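PDB 3PVZ: UDP-N-acetylglucosamine 4,6-dehydratase, which binds NAD in a Rossmann-type domain and probably acts as a lyase that dehydrates a UDP-linked N-acetylglucosamine. Local coordinates for residues F38-G43 / Y115-S120; P60-V65 / N88-T93; H64-S69 / L96-I101; V140-T145 / K179-M184. All blocks are in the same frame, centred on the assembly; numbering follows the deposited sequence. Where two conformers were deposited one is given.

Contact 1 (F38-G43 / Y115-S120); sequences FLVLGG and YVLNLS. With NAD (nicotinamide-adenine-dinucleotide), chain E.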
# COMPACT_ATOMS: atom_id res chain seq x y z
N PHE A 38 6.89 -16.50 14.83
CA PHE A 38 6.37 -15.15 14.68
C PHE A 38 5.59 -14.97 13.40
O PHE A 38 6.04 -15.35 12.30
CB PHE A 38 7.47 -14.07 14.72
CG PHE A 38 8.33 -14.09 15.93
CD1 PHE A 38 8.14 -13.16 16.93
CD2 PHE A 38 9.30 -15.04 16.09
CE1 PHE A 38 8.93 -13.16 18.06
CE2 PHE A 38 10.07 -15.08 17.24
CZ PHE A 38 9.90 -14.14 18.21
N LEU A 39 4.49 -14.23 13.53
CA LEU A 39 3.70 -13.75 12.44
C LEU A 39 3.70 -12.20 12.50
O LEU A 39 3.33 -11.66 13.49
CB LEU A 39 2.27 -14.28 12.59
CG LEU A 39 1.24 -13.78 11.57
CD1 LEU A 39 1.75 -13.97 10.04
CD2 LEU A 39 -0.13 -14.37 11.82
N VAL A 40 4.10 -11.50 11.42
CA VAL A 40 4.07 -10.06 11.38
C VAL A 40 3.16 -9.63 10.28
O VAL A 40 3.45 -9.80 9.08
CB VAL A 40 5.51 -9.47 11.13
CG1 VAL A 40 5.49 -7.94 11.21
CG2 VAL A 40 6.47 -10.05 12.17
N LEU A 41 2.07 -9.01 10.69
CA LEU A 41 1.10 -8.45 9.81
C LEU A 41 1.41 -6.99 9.54
O LEU A 41 1.75 -6.24 10.40
CB LEU A 41 -0.27 -8.55 10.49
CG LEU A 41 -0.59 -9.97 10.92
CD1 LEU A 41 -2.01 -10.02 11.45
CD2 LEU A 41 -0.38 -10.96 9.77
N GLY A 42 1.21 -6.56 8.32
CA GLY A 42 1.68 -5.27 7.88
C GLY A 42 3.18 -5.19 7.94
O GLY A 42 3.78 -4.10 8.13
N GLY A 43 3.80 -6.34 7.73
CA GLY A 43 5.24 -6.44 7.91
C GLY A 43 6.04 -5.82 6.78
O GLY A 43 7.21 -5.79 6.92
N TYR A 115 3.90 -15.64 18.70
CA TYR A 115 3.79 -14.21 18.80
C TYR A 115 3.25 -13.67 17.48
O TYR A 115 3.79 -13.97 16.39
CB TYR A 115 5.14 -13.56 19.08
CG TYR A 115 5.81 -13.91 20.41
CD1 TYR A 115 5.49 -13.22 21.56
CD2 TYR A 115 6.85 -14.86 20.48
CE1 TYR A 115 6.10 -13.52 22.77
CE2 TYR A 115 7.45 -15.15 21.63
CZ TYR A 115 7.07 -14.49 22.80
OH TYR A 115 7.65 -14.79 23.99
N VAL A 116 2.18 -12.90 17.58
CA VAL A 116 1.54 -12.30 16.41
C VAL A 116 1.63 -10.78 16.57
O VAL A 116 1.22 -10.26 17.58
CB VAL A 116 0.09 -12.78 16.25
CG1 VAL A 116 -0.55 -12.09 15.03
CG2 VAL A 116 0.07 -14.34 16.12
N LEU A 117 2.25 -10.10 15.59
CA LEU A 117 2.48 -8.66 15.64
C LEU A 117 1.70 -8.01 14.49
O LEU A 117 1.80 -8.44 13.35
CB LEU A 117 3.98 -8.34 15.50
CG LEU A 117 4.92 -8.79 16.62
CD1 LEU A 117 5.30 -10.28 16.44
CD2 LEU A 117 6.19 -7.94 16.69
N ASN A 118 0.86 -7.03 14.80
CA ASN A 118 0.05 -6.36 13.79
C ASN A 118 0.47 -4.91 13.66
O ASN A 118 0.14 -4.09 14.51
CB ASN A 118 -1.43 -6.46 14.17
CG ASN A 118 -2.38 -5.92 13.07
OD1 ASN A 118 -1.97 -5.45 12.04
ND2 ASN A 118 -3.67 -6.08 13.31
N LEU A 119 1.21 -4.62 12.59
CA LEU A 119 1.63 -3.28 12.28
C LEU A 119 0.90 -2.86 11.01
O LEU A 119 1.37 -1.99 10.31
CB LEU A 119 3.16 -3.21 12.03
CG LEU A 119 4.05 -3.30 13.28
CD1 LEU A 119 3.63 -2.27 14.35
CD2 LEU A 119 4.09 -4.73 13.83
N SER A 120 -0.27 -3.44 10.74
CA SER A 120 -1.04 -3.06 9.56
C SER A 120 -2.04 -1.99 9.99
O SER A 120 -2.50 -2.01 11.12
CB SER A 120 -1.72 -4.27 8.94
OG SER A 120 -2.89 -4.62 9.68
PA NAD E . 2.70 2.04 7.02
O1A NAD E . 1.75 2.71 6.07
O2A NAD E . 4.11 2.18 6.51
O5B NAD E . 2.57 0.46 6.97
C5B NAD E . 1.24 -0.07 7.19
C4B NAD E . 1.31 -1.44 6.50
O4B NAD E . 0.10 -2.15 6.62
C3B NAD E . 1.59 -1.26 4.97
O3B NAD E . 2.70 -2.03 4.56
C2B NAD E . 0.27 -1.74 4.33
O2B NAD E . 0.40 -2.22 3.00
C1B NAD E . -0.13 -2.79 5.39
N9A NAD E . -1.55 -3.10 5.31
C8A NAD E . -2.57 -2.25 5.36
N7A NAD E . -3.70 -2.86 5.19
C5A NAD E . -3.42 -4.19 5.12
C6A NAD E . -4.18 -5.34 4.94
N6A NAD E . -5.55 -5.19 4.90
N1A NAD E . -3.60 -6.53 4.86
C2A NAD E . -2.27 -6.64 4.92
N3A NAD E . -1.52 -5.58 5.06
C4A NAD E . -2.04 -4.37 5.17
O3 NAD E . 2.47 2.63 8.50
PN NAD E . 3.69 2.59 9.57
O1N NAD E . 4.42 3.92 9.58
O2N NAD E . 4.62 1.45 9.56
O5D NAD E . 2.80 2.70 10.96
C5D NAD E . 2.25 1.44 11.33
C4D NAD E . 1.39 1.62 12.59
O4D NAD E . 2.09 2.48 13.55
C3D NAD E . 0.08 2.36 12.24
O3D NAD E . -1.01 2.02 13.13
C2D NAD E . 0.43 3.83 12.54
O2D NAD E . -0.73 4.63 12.82
C1D NAD E . 1.30 3.68 13.79
N1N NAD E . 2.15 4.86 14.03
C2N NAD E . 3.05 5.19 13.10
C3N NAD E . 3.89 6.28 13.28
C7N NAD E . 4.86 6.68 12.25
O7N NAD E . 5.50 7.71 12.48
N7N NAD E . 5.04 6.01 11.11
C4N NAD E . 3.79 7.04 14.47
C5N NAD E . 2.85 6.64 15.42
C6N NAD E . 2.03 5.54 15.17

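Contact 2 (P60-V65 / N88-T93); sequences PQKLHV and NGDFQT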
# COMPACT_ATOMS: atom_id res chain seq x y z
N PRO A 60 15.15 -16.47 14.30
CA PRO A 60 13.90 -17.02 14.78
C PRO A 60 13.57 -18.41 14.20
O PRO A 60 13.96 -18.71 13.06
CB PRO A 60 12.88 -16.07 14.22
CG PRO A 60 13.46 -15.60 12.93
CD PRO A 60 14.95 -15.48 13.22
N GLN A 61 12.75 -19.19 14.93
CA GLN A 61 12.43 -20.55 14.49
C GLN A 61 11.54 -20.44 13.27
O GLN A 61 11.65 -21.20 12.30
CB GLN A 61 11.72 -21.28 15.61
CG GLN A 61 12.21 -22.59 16.11
CD GLN A 61 11.24 -23.07 17.22
OE1 GLN A 61 10.11 -22.86 17.07
NE2 GLN A 61 11.71 -23.64 18.32
N LYS A 62 10.66 -19.46 13.30
CA LYS A 62 9.59 -19.27 12.32
C LYS A 62 9.28 -17.77 12.29
O LYS A 62 9.10 -17.16 13.35
CB LYS A 62 8.35 -20.08 12.69
CG LYS A 62 7.29 -20.06 11.60
CD LYS A 62 6.09 -20.88 11.94
CE LYS A 62 5.05 -20.92 10.80
NZ LYS A 62 3.81 -21.58 11.33
N LEU A 63 9.28 -17.21 11.07
CA LEU A 63 8.92 -15.86 10.81
C LEU A 63 8.18 -15.70 9.50
O LEU A 63 8.75 -15.84 8.40
CB LEU A 63 10.14 -14.97 10.94
CG LEU A 63 10.02 -13.52 10.43
CD1 LEU A 63 8.96 -12.85 11.28
CD2 LEU A 63 11.34 -12.71 10.44
N HIS A 64 6.90 -15.40 9.61
CA HIS A 64 6.03 -15.22 8.46
C HIS A 64 5.58 -13.78 8.40
O HIS A 64 5.14 -13.24 9.40
CB HIS A 64 4.81 -16.12 8.54
CG HIS A 64 5.09 -17.55 8.22
ND1 HIS A 64 4.08 -18.48 8.07
CD2 HIS A 64 6.25 -18.22 8.02
CE1 HIS A 64 4.61 -19.66 7.78
NE2 HIS A 64 5.93 -19.53 7.76
N VAL A 65 5.80 -13.15 7.22
CA VAL A 65 5.46 -11.75 7.00
C VAL A 65 4.27 -11.65 6.04
O VAL A 65 4.26 -12.28 5.00
CB VAL A 65 6.67 -10.99 6.40
CG1 VAL A 65 6.45 -9.51 6.45
CG2 VAL A 65 7.98 -11.39 7.16
N ASN A 88 18.13 -20.76 9.15
CA ASN A 88 17.72 -22.17 8.92
C ASN A 88 16.22 -22.32 9.06
O ASN A 88 15.66 -23.25 8.51
CB ASN A 88 18.31 -23.08 9.97
CG ASN A 88 19.81 -23.14 9.91
OD1 ASN A 88 20.43 -22.96 8.82
ND2 ASN A 88 20.42 -23.42 11.09
N GLY A 89 15.63 -21.39 9.80
CA GLY A 89 14.22 -21.44 10.22
C GLY A 89 13.29 -21.04 9.10
O GLY A 89 13.70 -20.85 7.96
N ASP A 90 12.00 -21.00 9.44
CA ASP A 90 10.97 -20.99 8.45
C ASP A 90 10.62 -19.52 8.22
O ASP A 90 9.71 -18.98 8.90
CB ASP A 90 9.80 -21.81 9.01
CG ASP A 90 8.57 -21.82 8.15
OD1 ASP A 90 8.59 -21.31 7.01
OD2 ASP A 90 7.54 -22.35 8.64
N PHE A 91 11.32 -18.90 7.26
CA PHE A 91 11.09 -17.52 6.86
C PHE A 91 10.33 -17.47 5.52
O PHE A 91 10.77 -18.01 4.51
CB PHE A 91 12.41 -16.73 6.71
CG PHE A 91 12.18 -15.33 6.25
CD1 PHE A 91 11.59 -14.43 7.06
CD2 PHE A 91 12.49 -14.94 4.95
CE1 PHE A 91 11.33 -13.13 6.65
CE2 PHE A 91 12.23 -13.66 4.54
CZ PHE A 91 11.65 -12.75 5.41
N GLN A 92 9.14 -16.88 5.54
CA GLN A 92 8.31 -16.76 4.33
C GLN A 92 7.48 -15.50 4.36
O GLN A 92 7.01 -15.05 5.41
CB GLN A 92 7.40 -17.96 4.17
CG GLN A 92 8.05 -19.35 4.11
CD GLN A 92 7.01 -20.43 3.78
OE1 GLN A 92 6.48 -20.43 2.66
NE2 GLN A 92 6.64 -21.29 4.79
N THR A 93 7.20 -14.99 3.16
CA THR A 93 6.43 -13.80 2.98
C THR A 93 5.21 -14.12 2.10
O THR A 93 5.26 -14.95 1.23
CB THR A 93 7.31 -12.71 2.33
OG1 THR A 93 7.60 -13.13 1.00
CG2 THR A 93 8.63 -12.56 3.10
O HOH W 1 16.25 -19.78 12.22

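Contact 3 (H64-S69 / L96-I101); sequences HVVDIS and LDIGSI. With NAD (nicotinamide-adenine-dinucleotide), chain E.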
# COMPACT_ATOMS: atom_id res chain seq x y z
N HIS A 64 6.90 -15.40 9.61
CA HIS A 64 6.03 -15.22 8.46
C HIS A 64 5.58 -13.78 8.40
O HIS A 64 5.14 -13.24 9.40
CB HIS A 64 4.81 -16.12 8.54
CG HIS A 64 5.09 -17.55 8.22
ND1 HIS A 64 4.08 -18.48 8.07
CD2 HIS A 64 6.25 -18.22 8.02
CE1 HIS A 64 4.61 -19.66 7.78
NE2 HIS A 64 5.93 -19.53 7.76
N VAL A 65 5.80 -13.15 7.22
CA VAL A 65 5.46 -11.75 7.00
C VAL A 65 4.27 -11.65 6.04
O VAL A 65 4.26 -12.28 5.00
CB VAL A 65 6.67 -10.99 6.40
CG1 VAL A 65 6.45 -9.51 6.45
CG2 VAL A 65 7.98 -11.39 7.16
N VAL A 66 3.27 -10.86 6.37
CA VAL A 66 2.07 -10.69 5.53
C VAL A 66 1.73 -9.23 5.27
O VAL A 66 1.65 -8.44 6.18
CB VAL A 66 0.89 -11.33 6.21
CG1 VAL A 66 -0.45 -11.17 5.34
CG2 VAL A 66 1.17 -12.83 6.45
N ASP A 67 1.52 -8.83 4.01
CA ASP A 67 1.24 -7.44 3.70
C ASP A 67 0.69 -7.39 2.31
O ASP A 67 1.02 -8.22 1.48
CB ASP A 67 2.54 -6.61 3.75
CG ASP A 67 2.29 -5.14 3.84
OD1 ASP A 67 1.83 -4.51 2.84
OD2 ASP A 67 2.63 -4.60 4.92
N ILE A 68 -0.15 -6.41 2.03
CA ILE A 68 -0.75 -6.34 0.72
C ILE A 68 0.23 -5.84 -0.29
O ILE A 68 0.06 -6.15 -1.45
CB ILE A 68 -2.04 -5.48 0.65
CG1 ILE A 68 -1.85 -4.15 1.34
CG2 ILE A 68 -3.19 -6.18 1.27
CD1 ILE A 68 -3.00 -3.22 1.16
N SER A 69 1.28 -5.14 0.11
CA SER A 69 2.22 -4.60 -0.86
C SER A 69 3.26 -5.66 -1.28
O SER A 69 4.19 -5.92 -0.54
CB SER A 69 2.92 -3.33 -0.31
OG SER A 69 3.99 -2.96 -1.16
N LEU A 96 -0.71 -10.90 1.16
CA LEU A 96 -2.12 -11.14 1.39
C LEU A 96 -2.74 -9.93 2.13
O LEU A 96 -2.06 -9.19 2.86
CB LEU A 96 -2.28 -12.39 2.23
CG LEU A 96 -1.81 -13.76 1.74
CD1 LEU A 96 -2.07 -14.86 2.86
CD2 LEU A 96 -2.49 -14.09 0.48
N ASP A 97 -4.01 -9.69 1.84
CA ASP A 97 -4.82 -8.76 2.53
C ASP A 97 -5.47 -9.52 3.70
O ASP A 97 -6.13 -10.54 3.50
CB ASP A 97 -5.90 -8.29 1.58
CG ASP A 97 -6.79 -7.20 2.19
OD1 ASP A 97 -7.23 -7.33 3.38
OD2 ASP A 97 -7.07 -6.22 1.46
N ILE A 98 -5.32 -9.00 4.89
CA ILE A 98 -5.74 -9.70 6.11
C ILE A 98 -7.28 -9.89 6.16
O ILE A 98 -7.78 -10.82 6.83
CB ILE A 98 -5.26 -8.89 7.30
CG1 ILE A 98 -3.73 -8.94 7.39
CG2 ILE A 98 -5.87 -9.37 8.63
CD1 ILE A 98 -3.18 -7.80 8.29
N GLY A 99 -8.03 -9.02 5.49
CA GLY A 99 -9.48 -9.14 5.40
C GLY A 99 -10.02 -10.21 4.46
O GLY A 99 -11.22 -10.37 4.34
N SER A 100 -9.18 -10.99 3.80
CA SER A 100 -9.63 -11.80 2.70
C SER A 100 -9.79 -13.29 3.02
O SER A 100 -9.23 -13.81 3.99
CB SER A 100 -8.62 -11.67 1.52
OG SER A 100 -7.37 -12.22 1.88
N ILE A 101 -10.51 -13.97 2.13
CA ILE A 101 -10.68 -15.45 2.13
C ILE A 101 -9.29 -16.11 2.04
O ILE A 101 -9.03 -17.13 2.65
CB ILE A 101 -11.46 -15.92 0.89
CG1 ILE A 101 -12.85 -15.25 0.77
CG2 ILE A 101 -11.58 -17.46 0.83
CD1 ILE A 101 -13.63 -15.15 2.05
PA NAD E . 2.70 2.04 7.02
O1A NAD E . 1.75 2.71 6.07
O2A NAD E . 4.11 2.18 6.51
O5B NAD E . 2.57 0.46 6.97
C5B NAD E . 1.24 -0.07 7.19
C4B NAD E . 1.31 -1.44 6.50
O4B NAD E . 0.10 -2.15 6.62
C3B NAD E . 1.59 -1.26 4.97
O3B NAD E . 2.70 -2.03 4.56
C2B NAD E . 0.27 -1.74 4.33
O2B NAD E . 0.40 -2.22 3.00
C1B NAD E . -0.13 -2.79 5.39
N9A NAD E . -1.55 -3.10 5.31
C8A NAD E . -2.57 -2.25 5.36
N7A NAD E . -3.70 -2.86 5.19
C5A NAD E . -3.42 -4.19 5.12
C6A NAD E . -4.18 -5.34 4.94
N6A NAD E . -5.55 -5.19 4.90
N1A NAD E . -3.60 -6.53 4.86
C2A NAD E . -2.27 -6.64 4.92
N3A NAD E . -1.52 -5.58 5.06
C4A NAD E . -2.04 -4.37 5.17
O3 NAD E . 2.47 2.63 8.50
PN NAD E . 3.69 2.59 9.57
O1N NAD E . 4.42 3.92 9.58
O2N NAD E . 4.62 1.45 9.56
O5D NAD E . 2.80 2.70 10.96
C5D NAD E . 2.25 1.44 11.33
C4D NAD E . 1.39 1.62 12.59
O4D NAD E . 2.09 2.48 13.55
C3D NAD E . 0.08 2.36 12.24
O3D NAD E . -1.01 2.02 13.13
C2D NAD E . 0.43 3.83 12.54
O2D NAD E . -0.73 4.63 12.82
C1D NAD E . 1.30 3.68 13.79
N1N NAD E . 2.15 4.86 14.03
C2N NAD E . 3.05 5.19 13.10
C3N NAD E . 3.89 6.28 13.28
C7N NAD E . 4.86 6.68 12.25
O7N NAD E . 5.50 7.71 12.48
N7N NAD E . 5.04 6.01 11.11
C4N NAD E . 3.79 7.04 14.47
C5N NAD E . 2.85 6.64 15.42
C6N NAD E . 2.03 5.54 15.17

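Contact 4 (V140-T145 / K179-M184); sequences VNVFNT and KRIMEM. With NAD (nicotinamide-adenine-dinucleotide), chain E.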
# COMPACT_ATOMS: atom_id res chain seq x y z
N VAL A 140 -9.89 -2.24 8.36
CA VAL A 140 -8.47 -2.50 8.57
C VAL A 140 -8.06 -2.23 10.02
O VAL A 140 -7.32 -3.03 10.60
CB VAL A 140 -7.57 -1.70 7.64
CG1 VAL A 140 -6.09 -1.89 8.05
CG2 VAL A 140 -7.79 -2.10 6.18
N ASN A 141 -8.51 -1.13 10.63
CA ASN A 141 -7.96 -0.80 11.92
C ASN A 141 -8.76 -1.51 13.03
O ASN A 141 -8.16 -1.89 14.01
CB ASN A 141 -7.91 0.71 12.22
CG ASN A 141 -7.00 1.52 11.30
OD1 ASN A 141 -6.16 1.00 10.53
ND2 ASN A 141 -7.17 2.84 11.38
N VAL A 142 -10.07 -1.69 12.90
CA VAL A 142 -10.87 -2.33 13.98
C VAL A 142 -11.10 -3.84 13.73
O VAL A 142 -10.55 -4.70 14.46
CB VAL A 142 -12.21 -1.61 14.21
CG1 VAL A 142 -12.98 -2.18 15.41
CG2 VAL A 142 -11.97 -0.08 14.39
N PHE A 143 -11.84 -4.17 12.68
CA PHE A 143 -12.31 -5.53 12.45
C PHE A 143 -11.25 -6.55 12.09
O PHE A 143 -11.32 -7.67 12.56
CB PHE A 143 -13.49 -5.53 11.49
CG PHE A 143 -14.72 -4.86 12.08
CD1 PHE A 143 -15.34 -5.40 13.21
CD2 PHE A 143 -15.19 -3.68 11.57
CE1 PHE A 143 -16.41 -4.76 13.77
CE2 PHE A 143 -16.28 -3.05 12.12
CZ PHE A 143 -16.88 -3.58 13.21
N ASN A 144 -10.26 -6.18 11.30
CA ASN A 144 -9.15 -7.07 10.99
C ASN A 144 -8.37 -7.37 12.25
O ASN A 144 -7.81 -8.47 12.43
CB ASN A 144 -8.20 -6.44 9.97
CG ASN A 144 -8.75 -6.46 8.54
OD1 ASN A 144 -9.87 -6.91 8.28
ND2 ASN A 144 -7.96 -5.93 7.61
N THR A 145 -8.25 -6.37 13.10
CA THR A 145 -7.47 -6.53 14.31
C THR A 145 -8.19 -7.51 15.22
O THR A 145 -7.58 -8.50 15.64
CB THR A 145 -7.29 -5.20 15.02
OG1 THR A 145 -6.73 -4.25 14.10
CG2 THR A 145 -6.38 -5.33 16.22
N LYS A 179 -8.67 4.11 16.08
CA LYS A 179 -7.70 3.44 16.98
C LYS A 179 -8.27 3.39 18.42
O LYS A 179 -7.99 2.46 19.17
CB LYS A 179 -6.33 4.13 16.96
CG LYS A 179 -5.62 4.30 15.58
CD LYS A 179 -4.87 3.04 15.14
CE LYS A 179 -3.88 3.32 13.96
NZ LYS A 179 -2.61 3.95 14.40
N ARG A 180 -9.05 4.38 18.82
CA ARG A 180 -9.64 4.36 20.16
C ARG A 180 -10.72 3.29 20.26
O ARG A 180 -10.86 2.65 21.29
CB ARG A 180 -10.22 5.73 20.52
CG ARG A 180 -10.92 5.75 21.86
CD ARG A 180 -9.97 5.47 23.04
NE ARG A 180 -10.76 5.35 24.26
CZ ARG A 180 -11.11 4.21 24.85
NH1 ARG A 180 -10.68 3.03 24.39
NH2 ARG A 180 -11.86 4.26 25.94
N ILE A 181 -11.49 3.12 19.19
CA ILE A 181 -12.51 2.07 19.18
C ILE A 181 -11.81 0.71 19.15
O ILE A 181 -12.21 -0.22 19.85
CB ILE A 181 -13.52 2.24 18.00
CG1 ILE A 181 -14.35 3.50 18.20
CG2 ILE A 181 -14.42 1.02 17.87
CD1 ILE A 181 -14.81 4.14 16.91
N MSE A 182 -10.75 0.61 18.38
CA MSE A 182 -9.97 -0.63 18.34
C MSE A 182 -9.53 -1.10 19.73
O MSE A 182 -9.62 -2.29 20.04
CB MSE A 182 -8.72 -0.44 17.50
CG MSE A 182 -7.88 -1.73 17.39
SE MSE A 182 -6.00 -1.28 17.40
CE MSE A 182 -5.93 -0.67 15.69
N GLU A 183 -9.01 -0.17 20.52
CA GLU A 183 -8.56 -0.40 21.91
C GLU A 183 -9.68 -1.02 22.77
O GLU A 183 -9.43 -1.88 23.62
CB GLU A 183 -8.10 0.92 22.54
CG GLU A 183 -7.57 0.81 23.97
CD GLU A 183 -7.14 2.16 24.58
OE1 GLU A 183 -7.75 3.21 24.27
OE2 GLU A 183 -6.21 2.14 25.42
N MSE A 184 -10.91 -0.61 22.55
CA MSE A 184 -12.05 -1.22 23.26
C MSE A 184 -12.15 -2.72 22.90
O MSE A 184 -12.28 -3.58 23.79
CB MSE A 184 -13.35 -0.53 22.87
CG MSE A 184 -13.43 0.92 23.26
SE MSE A 184 -15.07 1.75 22.58
CE MSE A 184 -14.76 3.57 23.15
PA NAD E . 2.70 2.04 7.02
O1A NAD E . 1.75 2.71 6.07
O2A NAD E . 4.11 2.18 6.51
O5B NAD E . 2.57 0.46 6.97
C5B NAD E . 1.24 -0.07 7.19
C4B NAD E . 1.31 -1.44 6.50
O4B NAD E . 0.10 -2.15 6.62
C3B NAD E . 1.59 -1.26 4.97
O3B NAD E . 2.70 -2.03 4.56
C2B NAD E . 0.27 -1.74 4.33
O2B NAD E . 0.40 -2.22 3.00
C1B NAD E . -0.13 -2.79 5.39
N9A NAD E . -1.55 -3.10 5.31
C8A NAD E . -2.57 -2.25 5.36
N7A NAD E . -3.70 -2.86 5.19
C5A NAD E . -3.42 -4.19 5.12
C6A NAD E . -4.18 -5.34 4.94
N6A NAD E . -5.55 -5.19 4.90
N1A NAD E . -3.60 -6.53 4.86
C2A NAD E . -2.27 -6.64 4.92
N3A NAD E . -1.52 -5.58 5.06
C4A NAD E . -2.04 -4.37 5.17
O3 NAD E . 2.47 2.63 8.50
PN NAD E . 3.69 2.59 9.57
O1N NAD E . 4.42 3.92 9.58
O2N NAD E . 4.62 1.45 9.56
O5D NAD E . 2.80 2.70 10.96
C5D NAD E . 2.25 1.44 11.33
C4D NAD E . 1.39 1.62 12.59
O4D NAD E . 2.09 2.48 13.55
C3D NAD E . 0.08 2.36 12.24
O3D NAD E . -1.01 2.02 13.13
C2D NAD E . 0.43 3.83 12.54
O2D NAD E . -0.73 4.63 12.82
C1D NAD E . 1.30 3.68 13.79
N1N NAD E . 2.15 4.86 14.03
C2N NAD E . 3.05 5.19 13.10
C3N NAD E . 3.89 6.28 13.28
C7N NAD E . 4.86 6.68 12.25
O7N NAD E . 5.50 7.71 12.48
N7N NAD E . 5.04 6.01 11.11
C4N NAD E . 3.79 7.04 14.47
C5N NAD E . 2.85 6.64 15.42
C6N NAD E . 2.03 5.54 15.17

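Contact 1 (F38-G43 / Y115-S120)
F38 and Y115 begin this parallel pairing side by side, their rings nearly parallel (planes 16° apart) but slid so far that they barely overlap. In F38, CB lies beside the carbonyl O of Y115, CD1 packs on CB of Y115 and has CD1 of L117 at the ring edge, CE1 reaches CD2 of Y115 at 3.6 Å, and CZ at the tip lies 3.9 Å from that same CD2. With CG anti to the carbonyl carbon (chi1 -56°), the ring leans toward the Y115 side chain. Four backbone hydrogen bonds join the segments, from L39 N to Y115 O (3.0 Å) through to L119 N to L41 O (2.8 Å). At the strand end, N118 OD1 accepts from both S120 N, an Asx turn, and S120 OG (2.7 Å), fixing the turn where S120 CA meets the NAD ribose O4B at 3.3 Å. V40 and L117 lie against helix 46-56, L41 and V116 against helix 131-154, as in the layered Rossmann fold, with strand 62-66 bonded to the other edge of 37-41.

Contact 2 (P60-V65 / N88-T93)
L63 and F91 lie side by side on one face of two parallel strands, with L63 CG in the plane of the phenyl ring at its edge and L63 CD2 3.8 Å from F91 CD1. V65 CG2 meets the same ring at CE1, also at 3.8 Å, and V65 CB touches T93 CG2 further along. F91 has CG anti to its own N (chi1 178°), which lays the ring beside both partners.

The other face is polar. H64 NE2 makes two long, weak bonds to the D90 carboxylate, to OD1 (3.3 Å) and OD2, with OD1 near the imidazole plane and the two flat groups 80° apart. Q92 NE2 gives a firmer bond to D90 OD1, at 3.0 Å on the syn lone pair, so the carboxylate is held from two directions. K62 runs extended beside D90, its CE above one face of the H64 ring, toward the rim; its NZ forms a salt bridge with D110, while H64 ND1 bonds to Y113 OH.

Backbone bonds link the strands from D90 N to Q61 O (2.9 Å) as far as V65 N to Q92 O (2.9 Å), and a water donating to P60 O also accepts weakly from G89 N.

These are the strands of the beta-alpha-beta unit 62-66, 70-83, 90-94. Helix 70-83 packs on V65, F91 and T93, helix 46-56 on L63 and V65, and strand 37-41 borders 62-66.

Contact 3 (H64-S69 / L96-I101)
V66 sends CG1 against L96, 3.8 Å from its CB and 3.6 Å from its carbonyl O, where the second strand of the Rossmann fold gives way to the adenosine pocket. The same methyl just reaches I98 CG1, and L39 and L41 also pack on V66, so this last valine of the strand joins the sheet to the loop after strand 90-94.

D67 follows at the strand end, its side chain directed from the loop to the cofactor. With CG anti to the backbone N (chi1 -163°), its carboxylate spans the adenine ribose: OD1 accepts from O2B of NAD at 2.7 Å and OD2 from O3B at 2.6 Å. An acidic residue gripping both ribose hydroxyls here is a hallmark of NAD-binding Rossmann folds. S69 N bonds to the anti lone pair of OD1, making an Asx turn, and A44 N donates to OD2, so protein N-H groups hold the carboxylate that binds the sugar.

I68 then packs on the facing loop, its CG2 beside CA and CB of D97, while CG1 comes to 3.4 Å from O2B of NAD. R136 of the second subunit bonds to I68 O.

The facing loop reads the adenine. D97 OD1 accepts weakly from N6A of NAD and, on its anti lone pair, from G99 N, whereas the backbone N of I98 donates to N1A of NAD at 3.0 Å, with an N-H...N angle of 162°.

Contact 4 (V140-T145 / K179-M184)
The selenomethionine M182 reaches across to N141, its CG touching the carbonyl O of N141 at 3.4 Å. Its CE methyl is modelled nearer still to that oxygen, closer than a methyl normally comes, and the exact separation is doubtful. The side chain starts anti to its backbone N (chi1 -178°) and then bends, bringing CE back over the neighbouring helix. T145 crosses M182 at about a right angle, with CG2 against CG of M182 and OG1 4.0 Å from its CE. Beside them V142 CG1 packs on I181 CG2 at 4.3 Å. The two helical segments run nearly parallel, 19° apart, their axes 8.6 Å apart at closest approach.

In the next shell, T145 OG1 donates to N141 O at 2.8 Å from above the carbonyl plane, so the oxygen facing the M182 methyl has a polar partner. N141 is held at both ends of its amide, OD1 by L122 N and ND2 by S178 OG. Its ND2 lies near CE of K179, whose bent chain carries NZ to the nicotinamide ribose of NAD, 2.5 Å from O2D and 2.8 Å from O3D.

The helices therefore meet by van der Waals packing, with no hydrogen bond between the two segments, while N141 O is satisfied by T145 OG1 within its own helix, and the N141 amide and K179 NZ bond to L122, S178 and NAD. A lysine bonded to both ribose hydroxyls matches the usual cofactor-binding role of this residue in extended short-chain dehydrogenases.

Overall arrangement
From the N terminus, strand 37-41 opens the longest loop, which contact 1 closes on strand 115-118. Contacts 2 and 3 nest inside it: both start from strand 62-66 and share H64 and V65, contact 2 closing on strand 90-94 and contact 3 on the loop that follows. Contact 4 comes later in series, joining helix 131-154 to helix 174-189. Contacts 1 and 2 build adjoining pairs of one sheet, through backbone bonds between strands 37-41 and 62-66. Contacts 1, 3 and 4 all meet NAD, and I98 of contact 3 packs on N144 of contact 4. Contact 2 stands apart from contact 4, their nearest atoms about 14 Å from each other.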